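Local coordinates for protein probable exosome complex exonuclease 1 (Archaeoglobus fulgidus, PDB 3M7N) that probably degrades RNA from its 3' end as a catalytic subunit of the archaeal exosome, and probably also synthesises heteromeric RNA tails, at residues Lys10-Gly15 with Asp168-Leu173; Ser34-Ala39 with Ile53-Gly58; Ala73-Arg78 with Ile123-Glu128; Pro154-Ile159 with Leu192-Lys197; Val162-Ala167 with Glu220-Gly225. The protein carries 1 engineered substitution. All blocks are in the same frame, centred on the assembly; numbering follows the deposited sequence.

Overall arrangement
The five contacts are divided between two sheets. Contacts 2 and 3, with centres about 11 Å apart, share the mixed sheet of the first exoribonuclease domain, where strand 50-60 of contact 2 hydrogen-bonds to strand 122-129 of contact 3. Contacts 1, 4 and 5 all reach the antiparallel sheet of the second domain: contacts 4 and 5 use successive parts of strand 158-167, and contacts 1 and 5 touch, Val172 O accepting a probable hydrogen bond from Gly165 N. Contacts 1 and 2 lie about 38 Å apart between centres, on opposite sides of the chain's centre. Contact 5 comes nearest the bound RNA, about 8 Å between nearest atoms, against about 16 Å for contact 4.

Contact 1 (Lys10-Gly15 with Asp168-Leu173); sequences KLIVDG and DGQLVL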
# COMPACT_ATOMS: atom_id res chain seq x y z
N LYS E 10 25.54 34.18 -24.66
CA LYS E 10 26.71 34.62 -23.92
C LYS E 10 26.85 34.04 -22.51
O LYS E 10 27.72 33.22 -22.28
CB LYS E 10 26.80 36.14 -23.87
CG LYS E 10 28.19 36.62 -23.55
CD LYS E 10 29.22 36.13 -24.57
CE LYS E 10 30.59 36.72 -24.26
NZ LYS E 10 31.61 36.33 -25.26
N LEU E 11 25.99 34.46 -21.58
CA LEU E 11 26.10 34.06 -20.16
C LEU E 11 27.08 34.90 -19.33
O LEU E 11 26.74 35.36 -18.25
CB LEU E 11 26.41 32.56 -19.95
CG LEU E 11 25.34 31.53 -20.31
CD1 LEU E 11 25.78 30.12 -19.89
CD2 LEU E 11 24.01 31.87 -19.67
N ILE E 12 28.30 35.08 -19.82
CA ILE E 12 29.21 36.01 -19.16
C ILE E 12 29.69 37.11 -20.10
O ILE E 12 30.26 36.83 -21.16
CB ILE E 12 30.40 35.30 -18.50
CG1 ILE E 12 29.91 34.30 -17.45
CG2 ILE E 12 31.31 36.32 -17.83
CD1 ILE E 12 31.02 33.58 -16.70
N VAL E 13 29.44 38.36 -19.72
CA VAL E 13 29.88 39.52 -20.51
C VAL E 13 30.63 40.52 -19.64
O VAL E 13 30.11 40.98 -18.62
CB VAL E 13 28.70 40.26 -21.19
CG1 VAL E 13 27.90 39.31 -22.06
CG2 VAL E 13 27.79 40.90 -20.14
N ASP E 14 31.84 40.86 -20.05
CA ASP E 14 32.64 41.81 -19.29
C ASP E 14 32.73 41.39 -17.83
O ASP E 14 32.60 42.21 -16.91
CB ASP E 14 32.07 43.23 -19.42
CG ASP E 14 32.14 43.76 -20.86
OD1 ASP E 14 31.18 44.46 -21.28
OD2 ASP E 14 33.13 43.47 -21.56
N GLY E 15 32.96 40.10 -17.62
CA GLY E 15 33.15 39.57 -16.28
C GLY E 15 31.89 39.67 -15.46
O GLY E 15 31.91 39.48 -14.24
N ASP E 168 30.47 29.55 -19.69
CA ASP E 168 31.46 30.06 -20.63
C ASP E 168 32.86 29.70 -20.20
O ASP E 168 33.78 30.48 -20.37
CB ASP E 168 31.39 31.58 -20.74
CG ASP E 168 30.09 32.05 -21.36
OD1 ASP E 168 29.76 33.24 -21.16
OD2 ASP E 168 29.41 31.26 -22.04
N GLY E 169 33.01 28.53 -19.61
CA GLY E 169 34.32 28.05 -19.22
C GLY E 169 34.72 28.54 -17.85
O GLY E 169 35.77 28.17 -17.34
N GLN E 170 33.88 29.35 -17.24
CA GLN E 170 34.22 29.94 -15.95
C GLN E 170 33.38 29.37 -14.81
O GLN E 170 32.16 29.23 -14.94
CB GLN E 170 34.06 31.46 -16.02
CG GLN E 170 33.77 32.12 -14.67
CD GLN E 170 35.02 32.67 -13.99
OE1 GLN E 170 35.59 32.05 -13.08
NE2 GLN E 170 35.46 33.85 -14.43
N LEU E 171 34.03 29.02 -13.70
CA LEU E 171 33.34 28.60 -12.49
C LEU E 171 32.54 29.77 -11.92
O LEU E 171 33.03 30.90 -11.83
CB LEU E 171 34.32 28.09 -11.44
CG LEU E 171 34.55 26.58 -11.30
CD1 LEU E 171 34.27 25.82 -12.59
CD2 LEU E 171 35.97 26.31 -10.83
N VAL E 172 31.29 29.52 -11.55
CA VAL E 172 30.52 30.57 -10.91
C VAL E 172 29.88 30.02 -9.65
O VAL E 172 29.55 28.84 -9.58
CB VAL E 172 29.48 31.17 -11.85
CG1 VAL E 172 30.18 31.81 -13.05
CG2 VAL E 172 28.50 30.10 -12.31
N LEU E 173 29.70 30.88 -8.66
CA LEU E 173 29.09 30.49 -7.40
C LEU E 173 27.58 30.64 -7.48
O LEU E 173 27.09 31.67 -7.93
CB LEU E 173 29.63 31.38 -6.29
CG LEU E 173 29.09 31.14 -4.88
CD1 LEU E 173 29.39 29.73 -4.41
CD2 LEU E 173 29.71 32.18 -3.96
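Asp168 turns its carboxylate onto the backbone of Lys10-Ile12. Its CG stands beside its own backbone N (chi1 -66°), and OD1 accepts a hydrogen bond of 2.7 Å from Ile12 N, although the exact place of OD1 is doubtful because it is modelled too close to Lys10 O. The isoleucine and aspartate side chains slide past each other in opposite directions. The short acid can turn back from the turn to the amide of Ile12 across the contact. Gly169 follows with positive phi, where a side chain would strike the preceding carbonyl. Together Asp168 and Gly169 make the tight connection of a beta hairpin between strands 158-167 and 170-173, at one edge of the antiparallel sheet of the second domain. Gln170 then offers the aliphatic part of its side chain: CG is 3.7 Å from Ile12 CD1, and the two side chains cross at about a right angle. The isoleucine is extended here, CD1 anti to CA (chi2 -178°), which carries that methyl across to the strand. Leu171 packs on Val164 and Gln217. At Val172 the chain faces the N-terminal segment again, its CG1 4.1 Å from Ile12 CD1.

Contact 2 (Ser34-Ala39 with Ile53-Gly58); sequences SVLKRA and IAAVFG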
# COMPACT_ATOMS: atom_id res chain seq x y z
N SER E 34 11.17 30.02 12.77
CA SER E 34 9.85 30.00 13.43
C SER E 34 8.81 30.78 12.66
O SER E 34 8.37 31.83 13.11
CB SER E 34 9.91 30.59 14.84
OG SER E 34 10.94 29.99 15.61
N VAL E 35 8.43 30.28 11.50
CA VAL E 35 7.40 30.93 10.71
C VAL E 35 6.11 30.11 10.69
O VAL E 35 5.10 30.54 10.13
CB VAL E 35 7.86 31.16 9.28
CG1 VAL E 35 9.01 32.20 9.25
CG2 VAL E 35 8.25 29.82 8.62
N LEU E 36 6.16 28.93 11.30
CA LEU E 36 5.00 28.05 11.37
C LEU E 36 4.62 27.76 12.81
O LEU E 36 5.46 27.37 13.62
CB LEU E 36 5.27 26.73 10.65
CG LEU E 36 5.47 26.76 9.14
CD1 LEU E 36 5.70 25.35 8.61
CD2 LEU E 36 4.28 27.40 8.46
N LYS E 37 3.34 27.92 13.11
CA LYS E 37 2.80 27.62 14.43
C LYS E 37 2.81 26.14 14.76
O LYS E 37 3.18 25.75 15.87
CB LYS E 37 1.37 28.15 14.50
CG LYS E 37 0.66 27.94 15.82
CD LYS E 37 -0.66 28.71 15.81
CE LYS E 37 -1.43 28.54 17.10
NZ LYS E 37 -2.58 29.49 17.13
N ARG E 38 2.39 25.31 13.82
CA ARG E 38 2.16 23.89 14.12
C ARG E 38 3.40 22.98 14.12
O ARG E 38 3.38 21.91 14.72
CB ARG E 38 1.04 23.30 13.24
CG ARG E 38 -0.36 23.91 13.53
CD ARG E 38 -0.83 23.58 14.97
NE ARG E 38 -1.83 24.53 15.48
CZ ARG E 38 -2.41 24.46 16.69
NH1 ARG E 38 -3.29 25.37 17.06
NH2 ARG E 38 -2.10 23.48 17.53
N ALA E 39 4.48 23.42 13.49
CA ALA E 39 5.70 22.61 13.45
C ALA E 39 6.56 22.79 14.70
O ALA E 39 6.56 23.84 15.33
CB ALA E 39 6.50 22.92 12.19
N ILE E 53 10.09 26.58 2.05
CA ILE E 53 9.74 26.52 3.46
C ILE E 53 10.02 25.12 4.05
O ILE E 53 9.79 24.10 3.41
CB ILE E 53 8.29 27.03 3.71
CG1 ILE E 53 8.01 27.08 5.21
CG2 ILE E 53 7.26 26.20 2.96
CD1 ILE E 53 6.93 28.09 5.58
N ALA E 54 10.54 25.08 5.27
CA ALA E 54 10.94 23.82 5.87
C ALA E 54 10.26 23.68 7.20
O ALA E 54 10.01 24.66 7.89
CB ALA E 54 12.46 23.76 6.06
N ALA E 55 10.00 22.43 7.57
CA ALA E 55 9.28 22.13 8.79
C ALA E 55 9.81 20.84 9.39
O ALA E 55 10.08 19.86 8.67
CB ALA E 55 7.77 22.02 8.51
N VAL E 56 9.93 20.83 10.70
CA VAL E 56 10.44 19.69 11.43
C VAL E 56 9.47 19.23 12.52
O VAL E 56 8.94 20.04 13.29
CB VAL E 56 11.79 20.02 12.07
CG1 VAL E 56 12.22 18.92 13.06
CG2 VAL E 56 12.84 20.23 10.98
N PHE E 57 9.26 17.93 12.58
CA PHE E 57 8.43 17.32 13.62
C PHE E 57 9.22 16.17 14.20
O PHE E 57 9.61 15.26 13.46
CB PHE E 57 7.13 16.78 13.03
CG PHE E 57 6.32 17.80 12.29
CD1 PHE E 57 6.60 18.10 10.96
CD2 PHE E 57 5.28 18.47 12.91
CE1 PHE E 57 5.85 19.05 10.25
CE2 PHE E 57 4.52 19.43 12.21
CZ PHE E 57 4.81 19.72 10.88
N GLY E 58 9.46 16.20 15.50
CA GLY E 58 10.19 15.14 16.16
C GLY E 58 11.08 15.69 17.26
O GLY E 58 11.17 16.90 17.43
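The amides of Val35 and Leu36, whose side chains both rest on Ile53, converge on one oxygen, the hydroxyl OG of Ser42, which hydrogen-bonds to each. This fixes the loop 34-39 that joins strands 29-33 and 41-47, a beta hairpin in the mixed sheet of the first RNase PH-type domain, and folds it over the next strand but one, 50-60. No hydrogen bond links the two segments; apolar side chains do the work. Ile53 holds CG1 anti to its backbone N (chi1 -174°), which carries CD1 up to the loop, 3.7 Å from Val35 CG2. Leu36 meets the same methyl tip to tip, with CD2 4.0 Å away, while its other branch, CD1, lies 3.9 Å from Ala55 CB. Branched residues suit this buried side, and Ala55 is small enough to let the loop come close, its CB 4.0 Å from that of Ala39. Phe57 keeps its ring beside its backbone N (chi1 -56°) and turns it under the end of the loop, packing also on Phe126 and on Pro87 of the exonuclease 2 subunit. An alanine in place of Phe57 is likely to open a gap beneath Ala39 and leave Phe126 without its aromatic neighbour. Arg38 and Lys37 direct their charges outward to salt bridges with Asp145 of that subunit. At the close of the loop, Phe57 CE2 lies 3.6 Å from Ala39 CA, and its CZ meets Ala39 CB at 3.8 Å.

Contact 3 (Ala73-Arg78 with Ile123-Glu128); sequences AIIRYR and IDIFVE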
# COMPACT_ATOMS: atom_id res chain seq x y z
N ALA E 73 17.10 6.86 16.36
CA ALA E 73 16.00 7.49 15.63
C ALA E 73 16.16 7.30 14.13
O ALA E 73 17.26 7.06 13.65
CB ALA E 73 15.95 8.97 15.95
N ILE E 74 15.06 7.39 13.40
CA ILE E 74 15.16 7.41 11.96
C ILE E 74 14.90 8.81 11.50
O ILE E 74 14.23 9.57 12.19
CB ILE E 74 14.13 6.49 11.27
CG1 ILE E 74 12.72 6.87 11.72
CG2 ILE E 74 14.45 5.04 11.58
CD1 ILE E 74 11.64 6.11 10.99
N ILE E 75 15.44 9.14 10.33
CA ILE E 75 15.27 10.46 9.75
C ILE E 75 14.53 10.36 8.43
O ILE E 75 14.82 9.50 7.62
CB ILE E 75 16.63 11.14 9.44
CG1 ILE E 75 17.54 11.10 10.67
CG2 ILE E 75 16.41 12.55 8.93
CD1 ILE E 75 16.99 11.84 11.83
N ARG E 76 13.57 11.25 8.22
CA ARG E 76 12.88 11.28 6.96
C ARG E 76 12.96 12.69 6.43
O ARG E 76 12.95 13.65 7.20
CB ARG E 76 11.45 10.76 7.11
CG ARG E 76 11.43 9.36 7.75
CD ARG E 76 10.09 8.71 7.73
NE ARG E 76 9.40 8.91 9.00
CZ ARG E 76 8.18 8.48 9.25
NH1 ARG E 76 7.64 8.72 10.44
NH2 ARG E 76 7.50 7.81 8.33
N TYR E 77 13.09 12.82 5.13
CA TYR E 77 13.23 14.12 4.56
C TYR E 77 12.48 14.02 3.28
O TYR E 77 12.69 13.10 2.50
CB TYR E 77 14.72 14.43 4.31
CG TYR E 77 15.03 15.79 3.73
CD1 TYR E 77 15.69 16.76 4.49
CD2 TYR E 77 14.70 16.10 2.42
CE1 TYR E 77 15.99 18.01 3.96
CE2 TYR E 77 15.00 17.33 1.89
CZ TYR E 77 15.65 18.29 2.67
OH TYR E 77 15.97 19.52 2.13
N ARG E 78 11.58 14.95 3.07
CA ARG E 78 10.79 14.96 1.87
C ARG E 78 10.94 16.29 1.18
O ARG E 78 10.70 17.35 1.76
CB ARG E 78 9.31 14.70 2.20
CG ARG E 78 8.45 14.53 0.96
CD ARG E 78 7.05 14.13 1.32
NE ARG E 78 6.16 15.27 1.48
CZ ARG E 78 5.61 15.92 0.45
NH1 ARG E 78 4.80 16.95 0.66
NH2 ARG E 78 5.88 15.52 -0.79
N ILE E 123 12.35 11.59 13.43
CA ILE E 123 12.46 13.01 13.22
C ILE E 123 12.19 13.26 11.76
O ILE E 123 12.95 12.82 10.90
CB ILE E 123 13.87 13.52 13.59
CG1 ILE E 123 14.07 13.42 15.10
CG2 ILE E 123 14.07 14.95 13.09
CD1 ILE E 123 15.52 13.41 15.52
N ASP E 124 11.10 13.96 11.48
CA ASP E 124 10.62 14.15 10.12
C ASP E 124 10.90 15.56 9.59
O ASP E 124 10.68 16.56 10.29
CB ASP E 124 9.11 13.87 10.05
CG ASP E 124 8.75 12.43 10.39
OD1 ASP E 124 7.62 12.19 10.85
OD2 ASP E 124 9.61 11.53 10.20
N ILE E 125 11.36 15.64 8.35
CA ILE E 125 11.74 16.90 7.75
C ILE E 125 11.05 17.08 6.41
O ILE E 125 11.21 16.27 5.49
CB ILE E 125 13.27 17.00 7.57
CG1 ILE E 125 13.95 16.74 8.91
CG2 ILE E 125 13.66 18.36 7.03
CD1 ILE E 125 15.41 16.37 8.79
N PHE E 126 10.29 18.15 6.31
CA PHE E 126 9.58 18.42 5.08
C PHE E 126 10.07 19.74 4.55
O PHE E 126 10.26 20.69 5.31
CB PHE E 126 8.06 18.49 5.31
CG PHE E 126 7.48 17.22 5.88
CD1 PHE E 126 7.33 17.07 7.25
CD2 PHE E 126 7.09 16.18 5.05
CE1 PHE E 126 6.81 15.89 7.78
CE2 PHE E 126 6.56 15.01 5.56
CZ PHE E 126 6.42 14.86 6.94
N VAL E 127 10.29 19.80 3.25
CA VAL E 127 10.64 21.06 2.66
C VAL E 127 9.83 21.24 1.40
O VAL E 127 9.71 20.31 0.59
CB VAL E 127 12.16 21.19 2.34
CG1 VAL E 127 12.46 22.64 2.06
CG2 VAL E 127 13.02 20.74 3.51
N GLU E 128 9.28 22.44 1.24
CA GLU E 128 8.40 22.72 0.13
C GLU E 128 8.94 23.84 -0.72
O GLU E 128 9.19 24.95 -0.24
CB GLU E 128 7.03 23.12 0.67
CG GLU E 128 5.88 22.62 -0.17
CD GLU E 128 5.68 21.12 -0.05
OE1 GLU E 128 5.59 20.57 1.08
OE2 GLU E 128 5.63 20.48 -1.11
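Arg76 and Asp124 lie side by side on one face of the sheet and form a salt bridge, NE to OD2 at 2.9 Å. The N-H points poorly at the oxygen, so as a hydrogen bond it is weak, and the guanidinium and carboxylate planes are 70° apart. Each charge has a second partner: Arg76 NH1 pairs with Glu61, and Asp124 OD1 with Arg60. A leucine in place of Arg76 would probably cost Asp124 and Glu61 this shared guanidinium, leaving two nearby acids less well balanced. Further along the same face, Arg78 leaves the backbone with CG anti to N (chi1 -173°) and bends at chi3, bringing NE to the edge of the Phe126 ring, 3.8 Å from CD2. Its NH1 lies 3.7 Å from Glu128 OE1, a long charge pairing with the oxygen well out of the guanidinium plane. The backbone bonds of this parallel pair alternate between the strands, among them Arg78 N to Ile125 O at 2.8 Å and Val127 N to Arg78 O at 2.9 Å. The other face is largely apolar. Ile75 CD1 packs on Ile123 CB, and the ring of Tyr77 crosses two beta-branched residues, CD1 at 3.6 Å from Ile125 CG2 and OH at 3.5 Å from Val127 CG2. Such side chains favour strands and fill a core. Strands 74-81 and 122-129 are joined through helix 96-110 in a beta-alpha-beta crossover; that helix and helix 136-150 cover the Tyr77 face, while strand 50-60 continues the sheet beyond strand 122-129.

Contact 4 (Pro154-Ile159 with Leu192-Lys197); sequences PMKGMI and LIRNGK
Lys156 approaches the opposing strand through its backbone carbonyl, whose O lies 3.6 Å from Arg194 CG. The long aliphatic chain of the lysine leads away, and NZ makes a weak hydrogen bond to Ala111 O. Gly157 comes next, nested against Leu192: CD1 of the leucine is 3.6 Å from Gly157 N, and Gly157 CA makes a CA-H...O contact with Ile193 O. A CB at this position would run into that carbonyl oxygen, which is why glycine belongs here. Met158 then opens the regular pairing. Its N donates to Ile193 O at 3.2 Å, and its O accepts from Ile193 N at 3.0 Å, making an antiparallel hydrogen-bonded pair. The end of its flexible side chain leads away and packs on Val149 and Tyr230. Ile159 faces Leu192 as a non-hydrogen-bonded pair, its side chain reaching Ala202 on strand 197-207. Leu192, with CG anti to its backbone N (chi1 173°), sends CD1 toward Gly157, while CD2 lies 4.3 Å above one face of the Arg194 guanidinium. That group forms a salt bridge to Glu199 and another to an acidic side chain of another protein chain. Beyond Arg194 the strand reverses through Asn195 and Gly196, both with positive phi, in a type I' turn, the classic two-residue connection of a beta hairpin, here joining strands 185-194 and 197-207 of the second domain's antiparallel sheet.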
# COMPACT_ATOMS: atom_id res chain seq x y z
N PRO E 154 19.45 17.98 18.62
CA PRO E 154 20.90 17.94 18.80
C PRO E 154 21.62 17.51 17.52
O PRO E 154 21.21 16.55 16.87
CB PRO E 154 21.09 16.89 19.91
CG PRO E 154 19.81 16.95 20.68
CD PRO E 154 18.74 17.19 19.64
N MET E 155 22.67 18.24 17.16
CA MET E 155 23.40 18.01 15.91
C MET E 155 24.89 18.23 16.13
O MET E 155 25.29 18.97 17.04
CB MET E 155 22.90 18.96 14.81
CG MET E 155 21.62 18.51 14.10
SD MET E 155 20.80 19.83 13.17
CE MET E 155 21.81 19.99 11.70
N LYS E 156 25.71 17.57 15.31
CA LYS E 156 27.16 17.75 15.38
C LYS E 156 27.52 19.19 15.04
O LYS E 156 28.46 19.75 15.57
CB LYS E 156 27.86 16.81 14.40
CG LYS E 156 28.04 15.39 14.90
CD LYS E 156 28.50 14.47 13.77
CE LYS E 156 28.47 13.01 14.19
NZ LYS E 156 28.89 12.08 13.09
N GLY E 157 26.76 19.78 14.13
CA GLY E 157 26.97 21.14 13.71
C GLY E 157 25.92 21.46 12.67
O GLY E 157 24.93 20.76 12.55
N MET E 158 26.15 22.49 11.89
CA MET E 158 25.16 22.92 10.93
C MET E 158 25.44 22.40 9.53
O MET E 158 26.55 22.01 9.19
CB MET E 158 25.08 24.44 10.94
CG MET E 158 24.19 24.97 12.07
SD MET E 158 22.60 25.33 11.33
CE MET E 158 23.20 25.67 9.67
N ILE E 159 24.40 22.42 8.71
CA ILE E 159 24.52 21.96 7.36
C ILE E 159 24.36 23.18 6.48
O ILE E 159 23.39 23.93 6.62
CB ILE E 159 23.44 20.90 7.04
CG1 ILE E 159 23.79 19.56 7.69
CG2 ILE E 159 23.27 20.73 5.56
CD1 ILE E 159 25.07 18.92 7.14
N LEU E 192 29.27 20.15 6.60
CA LEU E 192 29.17 20.32 8.03
C LEU E 192 30.07 21.49 8.46
O LEU E 192 31.27 21.48 8.18
CB LEU E 192 29.63 19.04 8.74
CG LEU E 192 29.71 19.19 10.25
CD1 LEU E 192 28.29 19.31 10.85
CD2 LEU E 192 30.48 18.04 10.87
N ILE E 193 29.47 22.52 9.08
CA ILE E 193 30.22 23.58 9.74
C ILE E 193 30.35 23.26 11.23
O ILE E 193 29.34 23.02 11.91
CB ILE E 193 29.52 24.95 9.67
CG1 ILE E 193 28.93 25.20 8.28
CG2 ILE E 193 30.49 26.06 10.06
CD1 ILE E 193 29.96 25.35 7.19
N ARG E 194 31.57 23.26 11.73
CA ARG E 194 31.84 22.98 13.13
C ARG E 194 32.96 23.91 13.55
O ARG E 194 33.90 24.14 12.78
CB ARG E 194 32.27 21.53 13.33
CG ARG E 194 31.68 20.87 14.55
CD ARG E 194 32.69 20.03 15.28
NE ARG E 194 33.14 18.86 14.54
CZ ARG E 194 32.72 17.61 14.77
NH1 ARG E 194 33.19 16.60 14.05
NH2 ARG E 194 31.85 17.37 15.73
N ASN E 195 32.87 24.46 14.75
CA ASN E 195 33.86 25.41 15.21
C ASN E 195 33.99 26.57 14.20
O ASN E 195 35.09 27.01 13.87
CB ASN E 195 35.20 24.69 15.40
CG ASN E 195 36.33 25.61 15.81
OD1 ASN E 195 36.17 26.47 16.68
ND2 ASN E 195 37.48 25.45 15.17
N GLY E 196 32.85 27.03 13.70
CA GLY E 196 32.83 28.15 12.77
C GLY E 196 33.39 27.91 11.38
O GLY E 196 33.55 28.86 10.61
N LYS E 197 33.69 26.66 11.03
CA LYS E 197 34.30 26.39 9.73
C LYS E 197 33.90 25.07 9.03
O LYS E 197 33.31 24.16 9.62
CB LYS E 197 35.82 26.48 9.86
CG LYS E 197 36.41 25.39 10.73
CD LYS E 197 37.81 25.77 11.19
CE LYS E 197 38.44 24.68 12.06
NZ LYS E 197 39.74 25.12 12.66

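Contact 5 (Val162-Ala167 with Glu220-Gly225); sequences VAVGKA and ELAKKG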
# COMPACT_ATOMS: atom_id res chain seq x y z
N VAL E 162 25.60 25.07 -1.07
CA VAL E 162 25.54 25.86 -2.30
C VAL E 162 26.02 25.00 -3.47
O VAL E 162 26.78 24.06 -3.28
CB VAL E 162 26.56 27.04 -2.31
CG1 VAL E 162 25.90 28.31 -2.84
CG2 VAL E 162 27.20 27.23 -0.98
N ALA E 163 25.64 25.40 -4.67
CA ALA E 163 26.16 24.78 -5.88
C ALA E 163 27.17 25.70 -6.55
O ALA E 163 27.11 26.92 -6.42
CB ALA E 163 25.03 24.45 -6.86
N VAL E 164 28.12 25.12 -7.27
CA VAL E 164 28.98 25.88 -8.14
C VAL E 164 28.60 25.45 -9.54
O VAL E 164 28.44 24.26 -9.79
CB VAL E 164 30.47 25.59 -7.89
CG1 VAL E 164 31.31 26.05 -9.09
CG2 VAL E 164 30.94 26.26 -6.60
N GLY E 165 28.44 26.42 -10.43
CA GLY E 165 28.17 26.14 -11.82
C GLY E 165 29.40 26.38 -12.66
O GLY E 165 30.47 26.72 -12.17
N LYS E 166 29.26 26.18 -13.96
CA LYS E 166 30.32 26.48 -14.88
C LYS E 166 29.69 27.10 -16.11
O LYS E 166 28.83 26.49 -16.75
CB LYS E 166 31.13 25.23 -15.24
CG LYS E 166 32.26 25.51 -16.23
CD LYS E 166 33.12 24.28 -16.47
CE LYS E 166 33.78 24.29 -17.82
NZ LYS E 166 34.54 23.02 -17.98
N ALA E 167 30.11 28.32 -16.43
CA ALA E 167 29.52 29.09 -17.51
C ALA E 167 30.60 29.73 -18.38
O ALA E 167 31.54 30.34 -17.87
CB ALA E 167 28.59 30.15 -16.94
N GLU E 220 36.75 24.82 -3.66
CA GLU E 220 37.21 26.02 -2.95
C GLU E 220 36.15 27.12 -3.01
O GLU E 220 35.85 27.74 -1.99
CB GLU E 220 38.56 26.54 -3.48
CG GLU E 220 39.72 25.59 -3.22
CD GLU E 220 39.81 25.20 -1.76
OE1 GLU E 220 39.75 23.98 -1.44
OE2 GLU E 220 39.95 26.13 -0.92
N LEU E 221 35.59 27.34 -4.19
CA LEU E 221 34.57 28.36 -4.38
C LEU E 221 33.37 28.09 -3.48
O LEU E 221 32.90 28.98 -2.77
CB LEU E 221 34.10 28.35 -5.82
CG LEU E 221 34.04 29.65 -6.58
CD1 LEU E 221 33.00 29.52 -7.67
CD2 LEU E 221 33.74 30.83 -5.67
N ALA E 222 32.90 26.85 -3.49
CA ALA E 222 31.71 26.50 -2.72
C ALA E 222 31.94 26.70 -1.22
O ALA E 222 31.06 27.22 -0.53
CB ALA E 222 31.27 25.07 -3.02
N LYS E 223 33.09 26.27 -0.70
CA LYS E 223 33.37 26.48 0.72
C LYS E 223 33.26 27.96 1.12
O LYS E 223 32.64 28.33 2.12
CB LYS E 223 34.75 25.93 1.07
CG LYS E 223 34.84 24.43 0.94
CD LYS E 223 36.14 23.94 1.56
CE LYS E 223 37.33 24.39 0.73
NZ LYS E 223 38.63 24.04 1.35
N LYS E 224 33.83 28.82 0.28
CA LYS E 224 33.74 30.25 0.50
C LYS E 224 32.27 30.71 0.60
O LYS E 224 31.86 31.28 1.60
CB LYS E 224 34.49 31.00 -0.61
CG LYS E 224 34.26 32.49 -0.59
CD LYS E 224 35.20 33.20 -1.55
CE LYS E 224 34.91 34.70 -1.63
NZ LYS E 224 35.51 35.26 -2.90
N GLY E 225 31.50 30.46 -0.45
CA GLY E 225 30.08 30.78 -0.41
C GLY E 225 29.39 30.14 0.79
O GLY E 225 28.57 30.78 1.45
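The long C-terminal helix 212-248 lies across one face of the antiparallel sheet of the second exoribonuclease domain, and here it meets strand 158-167 through Val162 and Val164. The join is made by apolar groups. Val164 makes the closest approach: its CG1 is anti to the backbone N (chi1 162°), which sets CG2 beside that N and against the helix. CG2 lies 3.7 Å from Ala222 N and 3.8 Å from Ala222 CB, so this methyl rests on the helix backbone. Leu221 reaches alongside, its CB 3.9 Å from Val164 CG2 and its CD1 within about 4.1 Å of both valine methyls, the two side chains crossing at a slant. Alanine suits the place opposite, because its single methyl lets the strand come close. This is an alpha+beta arrangement, a helix packed on an antiparallel sheet, the segment axes passing 8.0 Å apart at 140°. Residues of the strand alternate between faces, and Ala163 turns away, packing on Pro175 and Asp186 on the other. Val162, two residues back along the strand, faces the helix about one turn further along it, its CG2 3.9 Å from Ala222 O and 4.0 Å from Gly225 C. With no side chain, Gly225 presents bare backbone to that methyl. On the far side of the helix, Lys223 NZ donates to Glu220 OE1 at 3.0 Å, meeting the carboxylate on its syn side in a salt bridge three residues apart. The same lysine has a long, weak ion pair with Glu235 of the exonuclease 2 subunit.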